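Local coordinates for protein putative drug/sodium antiporter (Escherichia coli, PDB 4Z3N) that probably works as a MATE-family antiporter that carries the genotoxin colibactin or related compounds across the cell membrane in exchange for ions, at residues 259-262 / 263-266; 393-396 / 397-401; 405-408 / 409-413. One frame throughout, in Å; residues are numbered along the deposited sequence.

Contact 1 (259-262 / 263-266); sequences VGMA and QMLM
Leu265 N donates to Met261 O at 2.9 Å with an N-H...O angle of 151°, and one residue on Met266 N reaches Ala262 O at 3.0 Å. Gln263 N makes the corresponding i to i+4 bond to Val259 O. Gly260 O is held more loosely: Met264 N gives it a weak bond of 3.4 Å, and Gln263 N makes a second weak bond to it, at 3.3 Å. This graded set of backbone bonds identifies about two turns of continuous α-helix within helix 250-284, a predicted membrane-spanning helix of the MATE fold. With CG opposite the backbone N (chi1 -176°) and a bend at chi2, the amide of Gln263 reaches partners on other helices: OE1 accepts from Gln397 NE2, while NE2 donates to Asn86 OD1. On the hydrophobic sides, Met266 bends at chi3 (-85°), which turns its methyl back along the helix to put CE 4.2 Å from Ala262 CB. Met261 and Met264, both extended beyond CG, meet at a slant, Met261 CG lying 4.1 Å from Met264 SD. Phe122 of helix 107-132 touches both of these methionines, whereas Ala262 packs on Pro402 of helix 402-413.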
ATOM      1  N   VAL A 259      -8.525  -5.834  12.142  1.00 32.23           N
ATOM      2  CA  VAL A 259      -7.719  -6.068  10.939  1.00 32.66           C
ATOM      3  C   VAL A 259      -7.528  -4.765  10.160  1.00 34.55           C
ATOM      4  O   VAL A 259      -6.404  -4.404   9.782  1.00 30.27           O
ATOM      5  CB  VAL A 259      -8.366  -7.157   9.993  1.00 27.15           C
ATOM      6  CG1 VAL A 259      -7.769  -7.119   8.579  1.00 22.18           C
ATOM      7  CG2 VAL A 259      -8.188  -8.534  10.584  1.00 27.00           C
ATOM      8  N   GLY A 260      -8.631  -4.056   9.943  1.00 32.65           N
ATOM      9  CA  GLY A 260      -8.627  -2.859   9.129  1.00 30.73           C
ATOM     10  C   GLY A 260      -7.818  -1.728   9.719  1.00 33.12           C
ATOM     11  O   GLY A 260      -7.097  -1.007   9.014  1.00 36.51           O
ATOM     12  N   MET A 261      -7.936  -1.549  11.024  1.00 32.87           N
ATOM     13  CA  MET A 261      -7.201  -0.476  11.657  1.00 32.87           C
ATOM     14  C   MET A 261      -5.755  -0.855  11.919  1.00 34.29           C
ATOM     15  O   MET A 261      -4.894   0.016  12.014  1.00 36.82           O
ATOM     16  CB  MET A 261      -7.891  -0.052  12.937  1.00 37.41           C
ATOM     17  CG  MET A 261      -8.831   1.100  12.690  1.00 38.62           C
ATOM     18  SD  MET A 261      -9.681   1.537  14.205  1.00 59.66           S
ATOM     19  CE  MET A 261     -10.837   2.749  13.570  1.00 61.29           C
ATOM     20  N   ALA A 262      -5.489  -2.152  12.029  1.00 34.46           N
ATOM     21  CA  ALA A 262      -4.120  -2.621  12.140  1.00 32.20           C
ATOM     22  C   ALA A 262      -3.381  -2.256  10.850  1.00 30.25           C
ATOM     23  O   ALA A 262      -2.211  -1.907  10.864  1.00 28.81           O
ATOM     24  CB  ALA A 262      -4.079  -4.127  12.411  1.00 25.30           C
ATOM     25  N   GLN A 263      -4.103  -2.303   9.738  1.00 33.51           N
ATOM     26  CA  GLN A 263      -3.531  -2.024   8.427  1.00 31.95           C
ATOM     27  C   GLN A 263      -3.132  -0.564   8.330  1.00 34.99           C
ATOM     28  O   GLN A 263      -2.123  -0.224   7.718  1.00 36.09           O
ATOM     29  CB  GLN A 263      -4.526  -2.372   7.318  1.00 33.71           C
ATOM     30  CG  GLN A 263      -3.977  -2.211   5.898  1.00 37.77           C
ATOM     31  CD  GLN A 263      -2.953  -3.268   5.528  1.00 31.79           C
ATOM     32  OE1 GLN A 263      -2.599  -4.115   6.342  1.00 33.59           O
ATOM     33  NE2 GLN A 263      -2.479  -3.223   4.290  1.00 32.96           N
ATOM     34  N   MET A 264      -3.942   0.294   8.941  1.00 36.10           N
ATOM     35  CA  MET A 264      -3.667   1.718   8.990  1.00 32.32           C
ATOM     36  C   MET A 264      -2.501   2.007   9.922  1.00 34.91           C
ATOM     37  O   MET A 264      -1.673   2.865   9.658  1.00 34.59           O
ATOM     38  CB  MET A 264      -4.904   2.473   9.443  1.00 26.30           C
ATOM     39  CG  MET A 264      -6.083   2.240   8.562  1.00 28.60           C
ATOM     40  SD  MET A 264      -7.500   3.034   9.308  1.00 44.23           S
ATOM     41  CE  MET A 264      -8.868   2.228   8.453  1.00 37.48           C
ATOM     42  N   LEU A 265      -2.449   1.273  11.021  1.00 33.10           N
ATOM     43  CA  LEU A 265      -1.392   1.448  11.984  1.00 29.26           C
ATOM     44  C   LEU A 265      -0.040   1.096  11.362  1.00 32.24           C
ATOM     45  O   LEU A 265       0.988   1.704  11.674  1.00 34.82           O
ATOM     46  CB  LEU A 265      -1.677   0.583  13.201  1.00 31.54           C
ATOM     47  CG  LEU A 265      -0.865   0.915  14.442  1.00 39.51           C
ATOM     48  CD1 LEU A 265      -1.106   2.378  14.836  1.00 39.04           C
ATOM     49  CD2 LEU A 265      -1.236  -0.062  15.557  1.00 38.08           C
ATOM     50  N   MET A 266      -0.053   0.106  10.475  1.00 33.01           N
ATOM     51  CA  MET A 266       1.150  -0.356   9.793  1.00 31.66           C
ATOM     52  C   MET A 266       1.643   0.639   8.731  1.00 31.74           C
ATOM     53  O   MET A 266       2.842   0.797   8.546  1.00 28.70           O
ATOM     54  CB  MET A 266       0.896  -1.729   9.162  1.00 27.90           C
ATOM     55  CG  MET A 266       0.868  -2.871  10.176  1.00 31.19           C
ATOM     56  SD  MET A 266       0.555  -4.507   9.451  1.00 35.02           S
ATOM     57  CE  MET A 266      -1.233  -4.517   9.397  1.00 35.19           C
TER

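Contact 2 (393-396 / 397-401); sequences SEYY and QAIGK
Tyr396 O accepts a bond of 2.8 Å from Lys401 N, nearly straight at 171°, and a weak one of 3.4 Å from Ile399 N. Gly400 N also lies near this carbonyl, and makes a weak bond to Gln397 O. With the positive phi of Gly400 (83°), this closure defines a Schellman motif, which turns the chain out of helix 382-399 toward helix 402-413. Behind the cap the helix keeps regular i to i+4 bonds, among them Ala398 N to Glu394 O at 2.8 Å. Both tyrosine rings are reached by Ile399 CD1. Its CG1 sits between the backbone N and the carbonyl carbon (chi1 63°), and CD1 at its end lies 4.0 Å from Tyr395 CE1 and likewise 4.0 Å from Tyr396 CD1. Ile399 CG2 adds a second contact, over one face of the Tyr395 ring and offset toward its rim, whereas the side chains of Tyr396 and Ile399 run side by side in the same direction. Lys401 CB approaches the Tyr396 ring at CD1, 4.1 Å away, and the lysine makes a cation-pi contact with Trp463. Tyr395 OH bonds Thr329 OG1, and Gln397 NE2, besides its Gln263 partner, bonds Val259 O. The chemistry thus implies a helix end closed by backbone bonds and covered by aromatic and aliphatic carbon, with Tyr395 OH and Gln397 NE2 bonded to neighbouring helices.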
ATOM      1  N   SER A 393       2.982 -10.692   7.359  1.00 25.49           N
ATOM      2  CA  SER A 393       1.962  -9.747   7.852  1.00 28.18           C
ATOM      3  C   SER A 393       0.593  -9.933   7.198  1.00 27.88           C
ATOM      4  O   SER A 393      -0.443  -9.829   7.845  1.00 26.66           O
ATOM      5  CB  SER A 393       2.409  -8.303   7.641  1.00 24.35           C
ATOM      6  OG  SER A 393       3.330  -7.934   8.641  1.00 33.94           O
ATOM      7  N   GLU A 394       0.610 -10.177   5.896  1.00 26.36           N
ATOM      8  CA  GLU A 394      -0.595 -10.432   5.142  1.00 26.96           C
ATOM      9  C   GLU A 394      -1.306 -11.690   5.686  1.00 27.44           C
ATOM     10  O   GLU A 394      -2.533 -11.699   5.811  1.00 26.45           O
ATOM     11  CB  GLU A 394      -0.254 -10.592   3.655  1.00 26.21           C
ATOM     12  CG  GLU A 394      -1.389 -10.252   2.693  1.00 29.11           C
ATOM     13  CD  GLU A 394      -1.705  -8.762   2.680  1.00 34.49           C
ATOM     14  OE1 GLU A 394      -1.091  -8.034   3.494  1.00 35.98           O
ATOM     15  OE2 GLU A 394      -2.552  -8.311   1.861  1.00 38.43           O
ATOM     16  N   TYR A 395      -0.523 -12.728   6.007  1.00 21.75           N
ATOM     17  CA  TYR A 395      -1.033 -13.992   6.527  1.00 23.62           C
ATOM     18  C   TYR A 395      -1.818 -13.821   7.845  1.00 26.89           C
ATOM     19  O   TYR A 395      -2.912 -14.374   8.025  1.00 27.91           O
ATOM     20  CB  TYR A 395       0.132 -14.986   6.722  1.00 23.63           C
ATOM     21  CG  TYR A 395      -0.280 -16.351   7.262  1.00 24.74           C
ATOM     22  CD1 TYR A 395      -0.407 -16.565   8.628  1.00 23.07           C
ATOM     23  CD2 TYR A 395      -0.546 -17.415   6.411  1.00 23.69           C
ATOM     24  CE1 TYR A 395      -0.776 -17.779   9.134  1.00 20.20           C
ATOM     25  CE2 TYR A 395      -0.923 -18.647   6.914  1.00 25.39           C
ATOM     26  CZ  TYR A 395      -1.040 -18.824   8.285  1.00 25.64           C
ATOM     27  OH  TYR A 395      -1.407 -20.051   8.828  1.00 22.20           O
ATOM     28  N   TYR A 396      -1.261 -13.061   8.771  1.00 26.82           N
ATOM     29  CA  TYR A 396      -1.955 -12.808  10.017  1.00 28.79           C
ATOM     30  C   TYR A 396      -3.206 -11.944   9.828  1.00 28.15           C
ATOM     31  O   TYR A 396      -4.203 -12.112  10.526  1.00 32.39           O
ATOM     32  CB  TYR A 396      -1.000 -12.172  11.019  1.00 27.24           C
ATOM     33  CG  TYR A 396      -0.016 -13.185  11.541  1.00 30.43           C
ATOM     34  CD1 TYR A 396      -0.441 -14.245  12.334  1.00 30.25           C
ATOM     35  CD2 TYR A 396       1.328 -13.108  11.214  1.00 29.76           C
ATOM     36  CE1 TYR A 396       0.454 -15.193  12.804  1.00 34.80           C
ATOM     37  CE2 TYR A 396       2.229 -14.044  11.675  1.00 30.45           C
ATOM     38  CZ  TYR A 396       1.797 -15.081  12.471  1.00 34.27           C
ATOM     39  OH  TYR A 396       2.718 -15.996  12.927  1.00 35.91           O
ATOM     40  N   GLN A 397      -3.164 -11.037   8.872  1.00 22.04           N
ATOM     41  CA  GLN A 397      -4.331 -10.243   8.552  1.00 27.01           C
ATOM     42  C   GLN A 397      -5.421 -11.138   7.985  1.00 26.14           C
ATOM     43  O   GLN A 397      -6.597 -11.005   8.323  1.00 24.81           O
ATOM     44  CB  GLN A 397      -3.965  -9.140   7.560  1.00 27.45           C
ATOM     45  CG  GLN A 397      -3.041  -8.093   8.138  1.00 23.20           C
ATOM     46  CD  GLN A 397      -3.775  -7.125   9.029  1.00 29.12           C
ATOM     47  OE1 GLN A 397      -4.343  -7.512  10.068  1.00 28.69           O
ATOM     48  NE2 GLN A 397      -3.795  -5.852   8.619  1.00 28.26           N
ATOM     49  N   ALA A 398      -5.015 -12.074   7.138  1.00 25.07           N
ATOM     50  CA  ALA A 398      -5.954 -12.999   6.531  1.00 24.37           C
ATOM     51  C   ALA A 398      -6.638 -13.878   7.583  1.00 26.69           C
ATOM     52  O   ALA A 398      -7.827 -14.181   7.447  1.00 27.23           O
ATOM     53  CB  ALA A 398      -5.250 -13.857   5.478  1.00 21.69           C
ATOM     54  N   ILE A 399      -5.907 -14.294   8.621  1.00 22.73           N
ATOM     55  CA  ILE A 399      -6.481 -15.223   9.594  1.00 27.49           C
ATOM     56  C   ILE A 399      -7.057 -14.503  10.829  1.00 32.40           C
ATOM     57  O   ILE A 399      -7.501 -15.158  11.777  1.00 31.04           O
ATOM     58  CB  ILE A 399      -5.448 -16.304  10.065  1.00 27.18           C
ATOM     59  CG1 ILE A 399      -4.273 -15.666  10.802  1.00 25.33           C
ATOM     60  CG2 ILE A 399      -4.964 -17.167   8.884  1.00 25.32           C
ATOM     61  CD1 ILE A 399      -3.587 -16.606  11.742  1.00 21.65           C
ATOM     62  N   GLY A 400      -7.042 -13.167  10.823  1.00 28.35           N
ATOM     63  CA  GLY A 400      -7.654 -12.392  11.884  1.00 26.83           C
ATOM     64  C   GLY A 400      -6.816 -12.193  13.138  1.00 31.90           C
ATOM     65  O   GLY A 400      -7.355 -12.126  14.244  1.00 34.65           O
ATOM     66  N   LYS A 401      -5.500 -12.092  12.975  1.00 28.18           N
ATOM     67  CA  LYS A 401      -4.604 -11.919  14.109  1.00 28.16           C
ATOM     68  C   LYS A 401      -3.606 -10.769  13.892  1.00 28.30           C
ATOM     69  O   LYS A 401      -2.392 -10.981  13.875  1.00 28.99           O
ATOM     70  CB  LYS A 401      -3.869 -13.234  14.380  1.00 35.08           C
ATOM     71  CG  LYS A 401      -4.807 -14.422  14.652  1.00 34.40           C
ATOM     72  CD  LYS A 401      -5.396 -14.324  16.029  1.00 38.58           C
ATOM     73  CE  LYS A 401      -6.422 -15.407  16.291  1.00 35.86           C
ATOM     74  NZ  LYS A 401      -6.820 -15.358  17.726  1.00 35.51           N
TER

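Contact 3 (405-408 / 409-413); sequences SVLL and TLMRH. With OLC ((2R)-2,3-dihydroxypropyl (9Z)-octadec-9-enoate), chain B.
Helix 402-413, in a predicted membrane-spanning part of the MATE fold, supplies this contact, two successive turns joined by i to i+4 bonds. Leu410 N donates to Val406 O at 2.9 Å. Met411 N and Arg412 N continue the pattern to Leu407 O and Leu408 O, each at 3.0 Å. Ser405 O receives Thr409 N, and Thr409 OG1 lies 3.1 Å from the same Ser405 O. Two pairs of apolar side chains run alongside each other in the same direction. In one, Val406 CG1 meets Leu410 CD1 at 3.8 Å. In the other, Met411 folds at chi2 and chi3, bringing CE to 4.2 Å from Leu407 CD1. Other helices engage the polar ends: Ser405 OG bonds Ser393 O, and Arg412 NH1 bonds Ser389 OG. Leu407 and Leu408 also pack against Leu449 of helix 432-453. At the C-terminal end, His413 N bonds Thr409 O, and a weak bond of 3.5 Å from His413 ND1 to Thr409 O leans the imidazole toward the preceding turn. A monoolein molecule lies beside this end. Its acyl carbon C16 sits at the edge of the imidazole, near the ring plane. The Arg412 chain, extended as far as CD and then bent at chi3 (54°), brings NE close to the same lipid carbon, which meets the guanidinium obliquely. The glycerol hydroxyl O23 of the lipid donates to His413 O at 2.9 Å.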
ATOM      1  N   SER A 405       0.870  -9.101  12.737  1.00 24.29           N
ATOM      2  CA  SER A 405       1.075  -8.227  11.607  1.00 25.09           C
ATOM      3  C   SER A 405       1.844  -7.008  12.055  1.00 26.72           C
ATOM      4  O   SER A 405       2.840  -6.640  11.441  1.00 27.71           O
ATOM      5  CB  SER A 405      -0.262  -7.807  10.991  1.00 28.33           C
ATOM      6  OG  SER A 405      -0.910  -8.909  10.416  1.00 28.84           O
ATOM      7  N   VAL A 406       1.373  -6.383  13.129  1.00 26.59           N
ATOM      8  CA  VAL A 406       2.005  -5.171  13.639  1.00 27.84           C
ATOM      9  C   VAL A 406       3.369  -5.471  14.258  1.00 26.63           C
ATOM     10  O   VAL A 406       4.319  -4.726  14.060  1.00 27.12           O
ATOM     11  CB  VAL A 406       1.102  -4.470  14.663  1.00 30.89           C
ATOM     12  CG1 VAL A 406       1.808  -3.252  15.280  1.00 27.21           C
ATOM     13  CG2 VAL A 406      -0.209  -4.074  13.997  1.00 27.56           C
ATOM     14  N   LEU A 407       3.466  -6.587  14.970  1.00 27.12           N
ATOM     15  CA  LEU A 407       4.739  -7.048  15.512  1.00 25.87           C
ATOM     16  C   LEU A 407       5.843  -7.139  14.453  1.00 27.74           C
ATOM     17  O   LEU A 407       6.983  -6.758  14.704  1.00 29.73           O
ATOM     18  CB  LEU A 407       4.567  -8.406  16.186  1.00 24.53           C
ATOM     19  CG  LEU A 407       5.890  -9.016  16.652  1.00 29.17           C
ATOM     20  CD1 LEU A 407       6.642  -8.080  17.636  1.00 22.29           C
ATOM     21  CD2 LEU A 407       5.683 -10.436  17.233  1.00 25.27           C
ATOM     22  N   LEU A 408       5.508  -7.639  13.267  1.00 26.85           N
ATOM     23  CA  LEU A 408       6.503  -7.823  12.220  1.00 25.59           C
ATOM     24  C   LEU A 408       6.850  -6.496  11.555  1.00 26.80           C
ATOM     25  O   LEU A 408       7.987  -6.259  11.158  1.00 27.86           O
ATOM     26  CB  LEU A 408       6.010  -8.838  11.189  1.00 27.18           C
ATOM     27  CG  LEU A 408       6.045 -10.292  11.680  1.00 25.34           C
ATOM     28  CD1 LEU A 408       5.195 -11.208  10.799  1.00 25.97           C
ATOM     29  CD2 LEU A 408       7.478 -10.792  11.770  1.00 22.69           C
ATOM     30  N   THR A 409       5.872  -5.614  11.448  1.00 28.09           N
ATOM     31  CA  THR A 409       6.124  -4.305  10.874  1.00 26.54           C
ATOM     32  C   THR A 409       6.978  -3.444  11.821  1.00 28.72           C
ATOM     33  O   THR A 409       7.820  -2.660  11.382  1.00 29.96           O
ATOM     34  CB  THR A 409       4.814  -3.606  10.548  1.00 24.02           C
ATOM     35  OG1 THR A 409       4.053  -4.452   9.679  1.00 28.15           O
ATOM     36  CG2 THR A 409       5.073  -2.290   9.844  1.00 25.61           C
ATOM     37  N   LEU A 410       6.764  -3.601  13.121  1.00 29.32           N
ATOM     38  CA  LEU A 410       7.530  -2.866  14.118  1.00 27.42           C
ATOM     39  C   LEU A 410       8.951  -3.364  14.159  1.00 28.53           C
ATOM     40  O   LEU A 410       9.899  -2.599  14.325  1.00 29.83           O
ATOM     41  CB  LEU A 410       6.898  -3.012  15.495  1.00 26.56           C
ATOM     42  CG  LEU A 410       5.637  -2.192  15.720  1.00 27.80           C
ATOM     43  CD1 LEU A 410       5.055  -2.520  17.082  1.00 24.38           C
ATOM     44  CD2 LEU A 410       5.972  -0.720  15.594  1.00 22.77           C
ATOM     45  N   MET A 411       9.078  -4.674  14.026  1.00 32.18           N
ATOM     46  CA  MET A 411      10.365  -5.335  14.023  1.00 29.44           C
ATOM     47  C   MET A 411      11.159  -4.920  12.800  1.00 29.10           C
ATOM     48  O   MET A 411      12.380  -4.861  12.849  1.00 33.48           O
ATOM     49  CB  MET A 411      10.181  -6.852  14.057  1.00 29.39           C
ATOM     50  CG  MET A 411      11.455  -7.633  14.366  1.00 42.01           C
ATOM     51  SD  MET A 411      11.949  -7.494  16.097  1.00 52.38           S
ATOM     52  CE  MET A 411      10.470  -6.725  16.761  1.00 31.53           C
ATOM     53  N   ARG A 412      10.472  -4.650  11.693  1.00 30.20           N
ATOM     54  CA  ARG A 412      11.166  -4.246  10.465  1.00 30.73           C
ATOM     55  C   ARG A 412      11.553  -2.762  10.430  1.00 28.85           C
ATOM     56  O   ARG A 412      12.669  -2.433  10.062  1.00 32.10           O
ATOM     57  CB  ARG A 412      10.335  -4.594   9.217  1.00 25.93           C
ATOM     58  CG  ARG A 412      11.172  -4.594   7.941  1.00 27.44           C
ATOM     59  CD  ARG A 412      10.425  -5.000   6.665  1.00 30.35           C
ATOM     60  NE  ARG A 412       9.210  -4.224   6.411  1.00 32.37           N
ATOM     61  CZ  ARG A 412       7.972  -4.715   6.496  1.00 29.80           C
ATOM     62  NH1 ARG A 412       7.789  -5.987   6.820  1.00 23.99           N
ATOM     63  NH2 ARG A 412       6.915  -3.932   6.256  1.00 26.23           N
ATOM     64  N   HIS A 413      10.627  -1.870  10.767  1.00 32.18           N
ATOM     65  CA  HIS A 413      10.894  -0.429  10.659  1.00 33.24           C
ATOM     66  C   HIS A 413      11.341   0.337  11.915  1.00 37.78           C
ATOM     67  O   HIS A 413      11.771   1.472  11.792  1.00 38.97           O
ATOM     68  CB  HIS A 413       9.656   0.270  10.092  1.00 32.98           C
ATOM     69  CG  HIS A 413       9.357  -0.103   8.674  1.00 33.81           C
ATOM     70  ND1 HIS A 413       8.463  -1.093   8.334  1.00 36.35           N
ATOM     71  CD2 HIS A 413       9.870   0.354   7.507  1.00 39.44           C
ATOM     72  CE1 HIS A 413       8.421  -1.217   7.018  1.00 36.05           C
ATOM     73  NE2 HIS A 413       9.267  -0.350   6.495  1.00 37.19           N
TER
HETATM   74  C18 OLC B 501       7.000  -1.626   2.910  1.00 31.73           C
HETATM   75  C10 OLC B 501      15.756  -1.766   2.100  1.00 35.79           C
HETATM   76  C9  OLC B 501      15.265  -0.813   1.282  1.00 46.91           C
HETATM   77  C17 OLC B 501       8.459  -1.574   2.500  1.00 34.66           C
HETATM   78  C11 OLC B 501      15.220  -1.940   3.508  1.00 43.43           C
HETATM   79  C8  OLC B 501      16.209  -0.079   0.342  1.00 47.11           C
HETATM   80  C24 OLC B 501      15.205   2.646   9.001  1.00 47.34           C
HETATM   81  C16 OLC B 501       9.323  -1.743   3.730  1.00 36.84           C
HETATM   82  C12 OLC B 501      14.116  -0.943   3.836  1.00 49.80           C
HETATM   83  C7  OLC B 501      15.471   0.892  -0.562  1.00 44.03           C
HETATM   84  C15 OLC B 501      10.794  -1.810   3.342  1.00 39.07           C
HETATM   85  C13 OLC B 501      12.991  -1.648   4.594  1.00 45.87           C
HETATM   86  C6  OLC B 501      15.100   2.156   0.190  1.00 43.76           C
HETATM   87  C14 OLC B 501      11.627  -1.028   4.350  1.00 45.13           C
HETATM   88  C5  OLC B 501      16.279   2.676   0.986  1.00 37.86           C
HETATM   89  C4  OLC B 501      15.785   3.583   2.103  1.00 41.27           C
HETATM   90  C3  OLC B 501      14.663   2.913   2.873  1.00 49.31           C
HETATM   91  C2  OLC B 501      14.436   3.566   4.223  1.00 41.76           C
HETATM   92  C21 OLC B 501      13.990   1.360   7.244  1.00 48.14           C
HETATM   93  C1  OLC B 501      13.864   2.549   5.203  1.00 53.05           C
HETATM   94  C22 OLC B 501      14.118   1.621   8.735  1.00 51.99           C
HETATM   95  O19 OLC B 501      13.160   1.622   4.826  1.00 60.14           O
HETATM   96  O25 OLC B 501      14.759   3.556   9.986  1.00 43.36           O
HETATM   97  O23 OLC B 501      12.890   2.111   9.239  1.00 53.79           O
HETATM   98  O20 OLC B 501      14.263   2.564   6.547  1.00 52.09           O

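The contacts lie on three different helices, joined by side chains and backbone carbonyls. Contacts 1 and 2 are largely buried and contact 3 partly so; the centre of contact 1 is nearer the centre of the chain (about 11 Å against about 15 Å), though Met261 and Leu265 are exposed. Gln397 bridges contacts 2 and 1 by polar bonds, whereas contacts 1 and 3 meet by packing, with Met266 SD 3.5 Å from Thr409 OG1. Contacts 2 and 3 belong to consecutive helices, tied by a serine-to-backbone bond. Contact 1 is rich in methionine, with a lipid near Met264; contact 2 adds a Schellman-capped helix end with tyrosine rings packed beside it; contact 3 has a lipid hydroxyl bonded to its backbone.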